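Local coordinates for protein endo-1,4-b-d-mannanase (Trichoderma reesei, PDB 1QNR) that probably hydrolyses the internal beta-1,4 linkages of mannans, as a family 5 glycoside hydrolase with a TIM-barrel catalytic domain, at residues 94-99 with 156-161; 3-8 with 12-17; 178-183 with 222-227. All blocks are in the same frame, centred on the assembly; numbering follows the deposited sequence.

Contact 1: residues 94-99 with 156-161; sequences YVVQSA and ANSTAI. With NAG (2-acetamido-2-deoxy-beta-D-glucopyranose), chain G.
S158 OG is gripped by two polar partners while also resting against V96: it accepts a hydrogen bond from A160 N at 3.1 Å, with an N-H...O angle of 165°, and it is hydrogen-bonded to E100 OE2, one turn after V96 on helix 90-102. The bond to A160 N makes S158 the start of an ST turn, superposed on a type I beta turn from S158 to I161, and this compact bend carries the chain from helix 138-155 into barrel strand 161-165 of the TIM-barrel fold. Because OG lies anti to the backbone N of S158 (chi1 173°), it can reach forward to the amide two residues on and also face the helix. V96 presents CG1 to it, 3.9 Å from S158 OG, a methyl laid against a hydroxyl already held by its two bonds. The rest of the contact is apolar and rests on small residues. A99 and A160 point their methyls at each other, with A99 CB 4.0 Å from A160 CB, and this lets the bend lie close to the helix. L106 of strand 105-109 touches both V96 and A99, and its backbone bonds to that of A160, joining helix, bend and barrel wall. Just before the bend, at exposed N157, the chain is glycosylated, ND2 of N157 being linked to C1 of the N-acetylglucosamine at 1.6 Å.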
loop_
_atom_site.group_PDB
_atom_site.type_symbol
_atom_site.label_atom_id
_atom_site.label_comp_id
_atom_site.label_asym_id
_atom_site.label_seq_id
_atom_site.Cartn_x
_atom_site.Cartn_y
_atom_site.Cartn_z
ATOM N N TYR A 94 -16.807 6.107 3.695
ATOM C CA TYR A 94 -17.140 6.938 2.534
ATOM C C TYR A 94 -16.187 6.717 1.366
ATOM O O TYR A 94 -16.524 6.782 0.190
ATOM C CB TYR A 94 -17.336 8.440 2.913
ATOM C CG TYR A 94 -18.002 9.151 1.712
ATOM C CD1 TYR A 94 -19.381 8.994 1.479
ATOM C CD2 TYR A 94 -17.270 9.854 0.766
ATOM C CE1 TYR A 94 -19.993 9.566 0.368
ATOM C CE2 TYR A 94 -17.881 10.416 -0.344
ATOM C CZ TYR A 94 -19.233 10.272 -0.538
ATOM O OH TYR A 94 -19.882 10.871 -1.627
ATOM N N VAL A 95 -14.858 6.537 1.707
ATOM C CA VAL A 95 -13.879 6.211 0.667
ATOM C C VAL A 95 -14.247 4.936 -0.058
ATOM O O VAL A 95 -14.169 4.888 -1.297
ATOM C CB VAL A 95 -12.451 6.137 1.320
ATOM C CG1 VAL A 95 -11.417 5.659 0.288
ATOM C CG2 VAL A 95 -12.050 7.499 1.837
ATOM N N VAL A 96 -14.637 3.900 0.695
ATOM C CA VAL A 96 -15.073 2.659 -0.001
ATOM C C VAL A 96 -16.383 2.883 -0.792
ATOM O O VAL A 96 -16.446 2.407 -1.943
ATOM C CB VAL A 96 -15.283 1.544 1.037
ATOM C CG1 VAL A 96 -15.838 0.268 0.400
ATOM C CG2 VAL A 96 -13.964 1.255 1.772
ATOM N N GLN A 97 -17.326 3.675 -0.281
ATOM C CA GLN A 97 -18.565 4.020 -1.005
ATOM C C GLN A 97 -18.232 4.714 -2.320
ATOM O O GLN A 97 -18.788 4.387 -3.386
ATOM C CB GLN A 97 -19.486 4.892 -0.089
ATOM C CG GLN A 97 -20.754 5.321 -0.853
ATOM C CD GLN A 97 -21.655 6.323 -0.207
ATOM O OE1 GLN A 97 -22.501 7.020 -0.914
ATOM N NE2 GLN A 97 -21.654 6.497 1.079
ATOM N N SER A 98 -17.303 5.696 -2.291
ATOM C CA SER A 98 -16.909 6.463 -3.506
ATOM C C SER A 98 -16.168 5.588 -4.486
ATOM O O SER A 98 -16.293 5.698 -5.738
ATOM C CB SER A 98 -16.075 7.695 -3.031
ATOM O OG SER A 98 -15.788 8.502 -4.189
ATOM N N ALA A 99 -15.304 4.653 -3.990
ATOM C CA ALA A 99 -14.612 3.713 -4.922
ATOM C C ALA A 99 -15.656 2.846 -5.631
ATOM O O ALA A 99 -15.560 2.609 -6.862
ATOM C CB ALA A 99 -13.624 2.834 -4.120
ATOM N N ALA A 156 -15.708 -6.858 3.881
ATOM C CA ALA A 156 -15.403 -8.215 3.379
ATOM C C ALA A 156 -16.197 -8.608 2.150
ATOM O O ALA A 156 -15.698 -9.404 1.305
ATOM C CB ALA A 156 -15.584 -9.296 4.489
ATOM N N ASN A 157 -17.447 -8.086 1.940
ATOM C CA ASN A 157 -18.231 -8.457 0.789
ATOM C C ASN A 157 -18.381 -7.352 -0.264
ATOM O O ASN A 157 -19.171 -7.463 -1.247
ATOM C CB ASN A 157 -19.650 -8.924 1.197
ATOM C CG ASN A 157 -19.571 -10.072 2.167
ATOM O OD1 ASN A 157 -19.290 -10.035 3.393
ATOM N ND2 ASN A 157 -19.828 -11.293 1.613
ATOM N N SER A 158 -17.562 -6.310 -0.115
ATOM C CA SER A 158 -17.529 -5.236 -1.110
ATOM C C SER A 158 -16.639 -5.605 -2.302
ATOM O O SER A 158 -15.475 -6.053 -2.093
ATOM C CB SER A 158 -16.973 -3.907 -0.460
ATOM O OG SER A 158 -16.806 -2.922 -1.563
ATOM N N THR A 159 -17.035 -5.343 -3.549
ATOM C CA THR A 159 -16.182 -5.599 -4.700
ATOM C C THR A 159 -15.161 -4.451 -4.943
ATOM O O THR A 159 -14.309 -4.634 -5.810
ATOM C CB THR A 159 -17.001 -5.830 -5.985
ATOM O OG1 THR A 159 -17.855 -4.723 -6.182
ATOM C CG2 THR A 159 -17.871 -7.106 -5.864
ATOM N N ALA A 160 -15.153 -3.420 -4.103
ATOM C CA ALA A 160 -14.143 -2.351 -4.298
ATOM C C ALA A 160 -12.827 -2.637 -3.638
ATOM O O ALA A 160 -11.936 -1.798 -3.825
ATOM C CB ALA A 160 -14.751 -1.024 -3.773
ATOM N N ILE A 161 -12.613 -3.687 -2.871
ATOM C CA ILE A 161 -11.287 -3.989 -2.300
ATOM C C ILE A 161 -10.414 -4.758 -3.257
ATOM O O ILE A 161 -10.778 -5.873 -3.712
ATOM C CB ILE A 161 -11.447 -4.743 -0.977
ATOM C CG1 ILE A 161 -12.441 -4.042 -0.021
ATOM C CG2 ILE A 161 -10.067 -4.974 -0.306
ATOM C CD1 ILE A 161 -12.037 -2.610 0.376
HETATM C C1 NAG G . -19.777 -12.715 2.370
HETATM C C2 NAG G . -20.976 -13.568 1.983
HETATM C C3 NAG G . -20.743 -14.889 2.719
HETATM C C4 NAG G . -19.372 -15.501 2.348
HETATM C C5 NAG G . -18.225 -14.504 2.679
HETATM C C6 NAG G . -16.859 -15.015 2.233
HETATM C C7 NAG G . -23.284 -12.751 1.738
HETATM C C8 NAG G . -24.471 -12.204 2.463
HETATM N N2 NAG G . -22.169 -12.854 2.526
HETATM O O3 NAG G . -21.793 -15.791 2.304
HETATM O O4 NAG G . -19.159 -16.701 3.176
HETATM O O5 NAG G . -18.516 -13.301 1.943
HETATM O O6 NAG G . -15.824 -14.125 2.804
HETATM O O7 NAG G . -23.280 -13.154 0.616
#

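Contact 2: residues 3-8 with 12-17; sequences SFVTIS and FNIDGK
The F12 ring meets the carbonyl oxygen of T6 at its edge, near the ring plane, with CD1 of F12 4.0 Å from T6 O. I7 and V5 approach the ring obliquely; I7, lying alongside F12, brings its CG1 to 3.7 Å from F12 CD1. F162 and, edge-to-face, F237 also meet this ring. The carboxylate of D15 receives S3 N at OD1, 3.1 Å away, on its anti side and 26° out of its plane; the same oxygen forms a salt bridge with K105. T6, I7 and F12 lie on the beta hairpin 6-8 with 11-14, flanked by S3 and D15, in a small antiparallel sheet against the starts of barrel strands, as L199 and K105 packing on V5 indicate. T6 and N13 form its hydrogen-bonded pair: N13 N reaches T6 O at 2.9 Å and 177°, whereas T6 N to N13 O is weak. With an alanine in place of D15, S3 N would probably be left without this acceptor and K105 without this partner for its charge. T6 OG1, set between its own N and carbonyl carbon (chi1 63°), stands 3.5 Å from N13 CB and binds a water 2.7 Å from OG1.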
loop_
_atom_site.group_PDB
_atom_site.type_symbol
_atom_site.label_atom_id
_atom_site.label_comp_id
_atom_site.label_asym_id
_atom_site.label_seq_id
_atom_site.Cartn_x
_atom_site.Cartn_y
_atom_site.Cartn_z
ATOM N N SER A 3 -16.921 -6.960 -9.992
ATOM C CA SER A 3 -16.802 -8.342 -9.443
ATOM C C SER A 3 -15.662 -8.380 -8.428
ATOM O O SER A 3 -14.992 -7.338 -8.439
ATOM C CB SER A 3 -16.508 -9.365 -10.557
ATOM O OG SER A 3 -15.474 -8.905 -11.396
ATOM N N PHE A 4 -15.324 -9.512 -7.765
ATOM C CA PHE A 4 -14.164 -9.398 -6.857
ATOM C C PHE A 4 -12.883 -9.442 -7.711
ATOM O O PHE A 4 -12.808 -10.168 -8.758
ATOM C CB PHE A 4 -14.114 -10.576 -5.841
ATOM C CG PHE A 4 -15.198 -10.578 -4.806
ATOM C CD1 PHE A 4 -15.356 -9.529 -3.909
ATOM C CD2 PHE A 4 -16.191 -11.587 -4.820
ATOM C CE1 PHE A 4 -16.403 -9.526 -2.998
ATOM C CE2 PHE A 4 -17.202 -11.598 -3.851
ATOM C CZ PHE A 4 -17.312 -10.596 -2.930
ATOM N N VAL A 5 -11.824 -8.729 -7.306
ATOM C CA VAL A 5 -10.536 -8.753 -8.013
ATOM C C VAL A 5 -9.822 -10.089 -7.710
ATOM O O VAL A 5 -9.689 -10.557 -6.586
ATOM C CB VAL A 5 -9.604 -7.575 -7.588
ATOM C CG1 VAL A 5 -8.220 -7.726 -8.275
ATOM C CG2 VAL A 5 -10.211 -6.216 -7.901
ATOM N N THR A 6 -9.436 -10.775 -8.830
ATOM C CA THR A 6 -8.776 -12.095 -8.769
ATOM C C THR A 6 -7.520 -12.072 -9.622
ATOM O O THR A 6 -7.190 -11.087 -10.298
ATOM C CB THR A 6 -9.736 -13.232 -9.261
ATOM O OG1 THR A 6 -10.036 -12.951 -10.658
ATOM C CG2 THR A 6 -10.961 -13.331 -8.362
ATOM N N ILE A 7 -6.761 -13.190 -9.572
ATOM C CA ILE A 7 -5.597 -13.407 -10.444
ATOM C C ILE A 7 -5.928 -14.462 -11.534
ATOM O O ILE A 7 -6.379 -15.535 -11.145
ATOM C CB ILE A 7 -4.375 -13.766 -9.557
ATOM C CG1 ILE A 7 -3.934 -12.473 -8.784
ATOM C CG2 ILE A 7 -3.170 -14.229 -10.393
ATOM C CD1 ILE A 7 -2.945 -12.739 -7.662
ATOM N N SER A 8 -5.577 -14.156 -12.749
ATOM C CA SER A 8 -5.785 -15.113 -13.902
ATOM C C SER A 8 -4.390 -15.199 -14.485
ATOM O O SER A 8 -3.701 -14.242 -14.890
ATOM C CB SER A 8 -6.782 -14.466 -14.878
ATOM O OG SER A 8 -7.022 -15.358 -15.976
ATOM N N PHE A 12 -3.672 -9.591 -13.261
ATOM C CA PHE A 12 -4.896 -9.355 -12.510
ATOM C C PHE A 12 -6.155 -9.291 -13.393
ATOM O O PHE A 12 -6.070 -8.822 -14.543
ATOM C CB PHE A 12 -4.802 -8.042 -11.673
ATOM C CG PHE A 12 -3.737 -8.133 -10.583
ATOM C CD1 PHE A 12 -4.004 -8.786 -9.382
ATOM C CD2 PHE A 12 -2.491 -7.596 -10.793
ATOM C CE1 PHE A 12 -3.023 -8.862 -8.385
ATOM C CE2 PHE A 12 -1.510 -7.687 -9.806
ATOM C CZ PHE A 12 -1.732 -8.346 -8.600
ATOM N N ASN A 13 -7.269 -9.771 -12.842
ATOM C CA ASN A 13 -8.581 -9.661 -13.499
ATOM C C ASN A 13 -9.421 -8.659 -12.694
ATOM O O ASN A 13 -9.791 -8.923 -11.552
ATOM C CB ASN A 13 -9.244 -11.075 -13.476
ATOM C CG ASN A 13 -10.583 -11.110 -14.152
ATOM O OD1 ASN A 13 -11.279 -10.107 -14.246
ATOM N ND2 ASN A 13 -11.049 -12.308 -14.637
ATOM N N ILE A 14 -9.630 -7.457 -13.310
ATOM C CA ILE A 14 -10.344 -6.381 -12.620
ATOM C C ILE A 14 -11.648 -6.140 -13.403
ATOM O O ILE A 14 -11.560 -5.809 -14.620
ATOM C CB ILE A 14 -9.484 -5.080 -12.627
ATOM C CG1 ILE A 14 -8.083 -5.333 -11.972
ATOM C CG2 ILE A 14 -10.222 -3.893 -11.993
ATOM C CD1 ILE A 14 -7.154 -4.121 -12.157
ATOM N N ASP A 15 -12.785 -6.385 -12.754
ATOM C CA ASP A 15 -14.105 -6.231 -13.402
ATOM C C ASP A 15 -14.156 -6.938 -14.755
ATOM O O ASP A 15 -14.765 -6.447 -15.729
ATOM C CB ASP A 15 -14.430 -4.742 -13.534
ATOM C CG ASP A 15 -14.668 -4.087 -12.160
ATOM O OD1 ASP A 15 -14.974 -4.817 -11.203
ATOM O OD2 ASP A 15 -14.552 -2.859 -12.088
ATOM N N GLY A 16 -13.579 -8.160 -14.764
ATOM C CA GLY A 16 -13.691 -9.018 -15.969
ATOM C C GLY A 16 -12.633 -8.816 -16.988
ATOM O O GLY A 16 -12.533 -9.514 -18.021
ATOM N N LYS A 17 -11.786 -7.790 -16.883
ATOM C CA LYS A 17 -10.737 -7.471 -17.793
ATOM C C LYS A 17 -9.371 -7.912 -17.270
ATOM O O LYS A 17 -8.971 -7.433 -16.190
ATOM C CB LYS A 17 -10.716 -5.932 -18.081
ATOM C CG LYS A 17 -12.099 -5.634 -18.764
ATOM C CD LYS A 17 -11.937 -6.007 -20.239
ATOM C CE LYS A 17 -13.229 -6.242 -21.021
ATOM N NZ LYS A 17 -12.809 -6.593 -22.433
HETATM O O HOH W 1 -12.709 -7.236 -10.115
HETATM O O HOH W 2 -12.966 -9.547 -11.842
HETATM O O HOH W 3 -9.984 -14.797 -12.586
#

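Contact 3: residues 178-183 with 222-227; sequences DVIVQW and EGTDFA
I180 drives its CD1 methyl into the bend formed by G223 and T224, and that one atom makes both of the closest direct contacts: CD1 of I180 lies 3.8 Å from T224 CG2 and 3.9 Å from G223 O. The two side chains cross at a slant. With CG1 of I180 anti to its carbonyl carbon (chi1 -75°) and the chain extended beyond it, CD1 reaches out from the helix to the methyl of T224. No direct hydrogen bond spans the segments, but a water does so: it accepts from I180 N at 2.9 Å and donates to G223 O at 2.8 Å, so a first-turn amide of helix 178-194 is satisfied by the neighbouring loop. G223 has positive phi (78°), a conformation in which a CB would collide with the carbonyl oxygen of E222.

Further out, T224 OG1 is hydrogen-bonded to L207 O, which holds the threonine with its methyl turned to I180, and N229 of helix 226-230 touches both residues. D225 caps that helix, its OD1 taking K228 N. On the other segment Q182 NE2 reaches back one turn to D178 OD1, 3.0 Å away, on the syn side but 25° out of the carboxylate plane, while lying close to the plane of the Q182 amide. A bound mannopyranose lies about 10 Å from the T224 side chain. The contact thus ties together two beta-alpha connections of a TIM barrel, those that follow strands 161-165 and 199-201, on the C-terminal side of the strands, where barrel enzymes carry their active sites.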
loop_
_atom_site.group_PDB
_atom_site.type_symbol
_atom_site.label_atom_id
_atom_site.label_comp_id
_atom_site.label_asym_id
_atom_site.label_seq_id
_atom_site.Cartn_x
_atom_site.Cartn_y
_atom_site.Cartn_z
ATOM N N ASP A 178 13.408 -14.657 9.425
ATOM C CA ASP A 178 12.302 -15.590 9.751
ATOM C C ASP A 178 11.291 -14.892 10.664
ATOM O O ASP A 178 10.148 -15.421 10.789
ATOM C CB ASP A 178 12.862 -16.860 10.473
ATOM C CG ASP A 178 11.806 -17.942 10.610
ATOM O OD1 ASP A 178 11.241 -18.362 9.596
ATOM O OD2 ASP A 178 11.606 -18.361 11.785
ATOM N N VAL A 179 11.624 -13.810 11.379
ATOM C CA VAL A 179 10.582 -13.192 12.244
ATOM C C VAL A 179 9.453 -12.646 11.346
ATOM O O VAL A 179 8.273 -13.018 11.627
ATOM C CB VAL A 179 11.181 -12.051 13.047
ATOM C CG1 VAL A 179 10.182 -11.247 13.891
ATOM C CG2 VAL A 179 12.323 -12.538 13.988
ATOM N N ILE A 180 9.753 -11.900 10.311
ATOM C CA ILE A 180 8.648 -11.459 9.404
ATOM C C ILE A 180 8.096 -12.594 8.626
ATOM O O ILE A 180 6.849 -12.628 8.395
ATOM C CB ILE A 180 9.114 -10.260 8.504
ATOM C CG1 ILE A 180 9.139 -9.004 9.403
ATOM C CG2 ILE A 180 8.155 -10.132 7.279
ATOM C CD1 ILE A 180 9.772 -7.743 8.789
ATOM N N VAL A 181 8.833 -13.685 8.254
ATOM C CA VAL A 181 8.166 -14.818 7.551
ATOM C C VAL A 181 7.100 -15.424 8.454
ATOM O O VAL A 181 5.961 -15.671 7.995
ATOM C CB VAL A 181 9.196 -15.870 7.115
ATOM C CG1 VAL A 181 8.458 -17.091 6.562
ATOM C CG2 VAL A 181 10.155 -15.342 6.022
ATOM N N GLN A 182 7.402 -15.718 9.723
ATOM C CA GLN A 182 6.423 -16.370 10.602
ATOM C C GLN A 182 5.269 -15.457 10.951
ATOM O O GLN A 182 4.099 -15.922 10.937
ATOM C CB GLN A 182 7.054 -16.955 11.922
ATOM C CG GLN A 182 8.123 -18.046 11.669
ATOM C CD GLN A 182 7.678 -19.123 10.708
ATOM O OE1 GLN A 182 6.526 -19.668 10.787
ATOM N NE2 GLN A 182 8.469 -19.457 9.679
ATOM N N TRP A 183 5.507 -14.159 11.164
ATOM C CA TRP A 183 4.390 -13.226 11.460
ATOM C C TRP A 183 3.503 -13.069 10.214
ATOM O O TRP A 183 2.252 -13.168 10.334
ATOM C CB TRP A 183 5.051 -11.874 11.823
ATOM C CG TRP A 183 4.046 -10.743 11.975
ATOM C CD1 TRP A 183 3.265 -10.472 13.094
ATOM C CD2 TRP A 183 3.736 -9.714 11.005
ATOM N NE1 TRP A 183 2.435 -9.400 12.847
ATOM C CE2 TRP A 183 2.722 -8.926 11.561
ATOM C CE3 TRP A 183 4.209 -9.454 9.705
ATOM C CZ2 TRP A 183 2.229 -7.819 10.875
ATOM C CZ3 TRP A 183 3.675 -8.330 9.020
ATOM C CH2 TRP A 183 2.669 -7.529 9.608
ATOM N N GLU A 222 17.464 -5.436 6.971
ATOM C CA GLU A 222 16.155 -4.889 7.401
ATOM C C GLU A 222 15.181 -5.997 7.736
ATOM O O GLU A 222 13.964 -5.711 7.876
ATOM C CB GLU A 222 15.593 -3.898 6.356
ATOM C CG GLU A 222 16.532 -2.693 6.104
ATOM C CD GLU A 222 16.791 -1.848 7.338
ATOM O OE1 GLU A 222 16.067 -1.910 8.360
ATOM O OE2 GLU A 222 17.809 -1.077 7.310
ATOM N N GLY A 223 15.679 -7.241 7.938
ATOM C CA GLY A 223 14.760 -8.302 8.375
ATOM C C GLY A 223 13.861 -8.922 7.314
ATOM O O GLY A 223 12.949 -9.683 7.713
ATOM N N THR A 224 14.046 -8.554 6.016
ATOM C CA THR A 224 13.136 -9.162 4.995
ATOM C C THR A 224 13.903 -9.890 3.919
ATOM O O THR A 224 15.052 -9.498 3.607
ATOM C CB THR A 224 12.225 -8.072 4.348
ATOM O OG1 THR A 224 13.035 -7.057 3.696
ATOM C CG2 THR A 224 11.366 -7.339 5.403
ATOM N N ASP A 225 13.339 -11.027 3.463
ATOM C CA ASP A 225 13.896 -11.838 2.372
ATOM C C ASP A 225 12.763 -11.918 1.333
ATOM O O ASP A 225 11.756 -12.600 1.584
ATOM C CB ASP A 225 14.312 -13.209 2.942
ATOM C CG ASP A 225 14.943 -14.122 1.896
ATOM O OD1 ASP A 225 14.488 -14.152 0.743
ATOM O OD2 ASP A 225 15.933 -14.859 2.206
ATOM N N PHE A 226 12.912 -11.172 0.235
ATOM C CA PHE A 226 11.818 -11.082 -0.752
ATOM C C PHE A 226 11.360 -12.407 -1.304
ATOM O O PHE A 226 10.125 -12.691 -1.351
ATOM C CB PHE A 226 12.218 -10.155 -1.931
ATOM C CG PHE A 226 11.072 -9.873 -2.866
ATOM C CD1 PHE A 226 10.045 -9.020 -2.444
ATOM C CD2 PHE A 226 11.046 -10.416 -4.147
ATOM C CE1 PHE A 226 9.013 -8.700 -3.324
ATOM C CE2 PHE A 226 9.963 -10.109 -5.009
ATOM C CZ PHE A 226 8.912 -9.266 -4.581
ATOM N N ALA A 227 12.326 -13.259 -1.709
ATOM C CA ALA A 227 11.945 -14.578 -2.244
ATOM C C ALA A 227 11.251 -15.479 -1.224
ATOM O O ALA A 227 10.273 -16.194 -1.565
ATOM C CB ALA A 227 13.148 -15.262 -2.890
HETATM O O HOH W 4 12.237 -10.408 10.272
#

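Along the chain the contacts follow one another without overlap: contact 2 closes first, then contact 1, then contact 3. Contacts 1 and 2 are neighbours, their centres 15 Å apart, and they touch where T159 CB lies 3.5 Å from S3 O. K105, at the start of strand 105-109, joins them, bonding to T159 O as well as to D15. Both sit where the barrel strands begin, the end probably closed by the hairpin of contact 2. Contact 3 is remote, its centre 30 Å from that of contact 1 and 28 Å from that of contact 2, at the far ends of the strands, where such enzymes carry their active sites. Strand 161-165 leads from contact 1 toward helix 178-194 of contact 3.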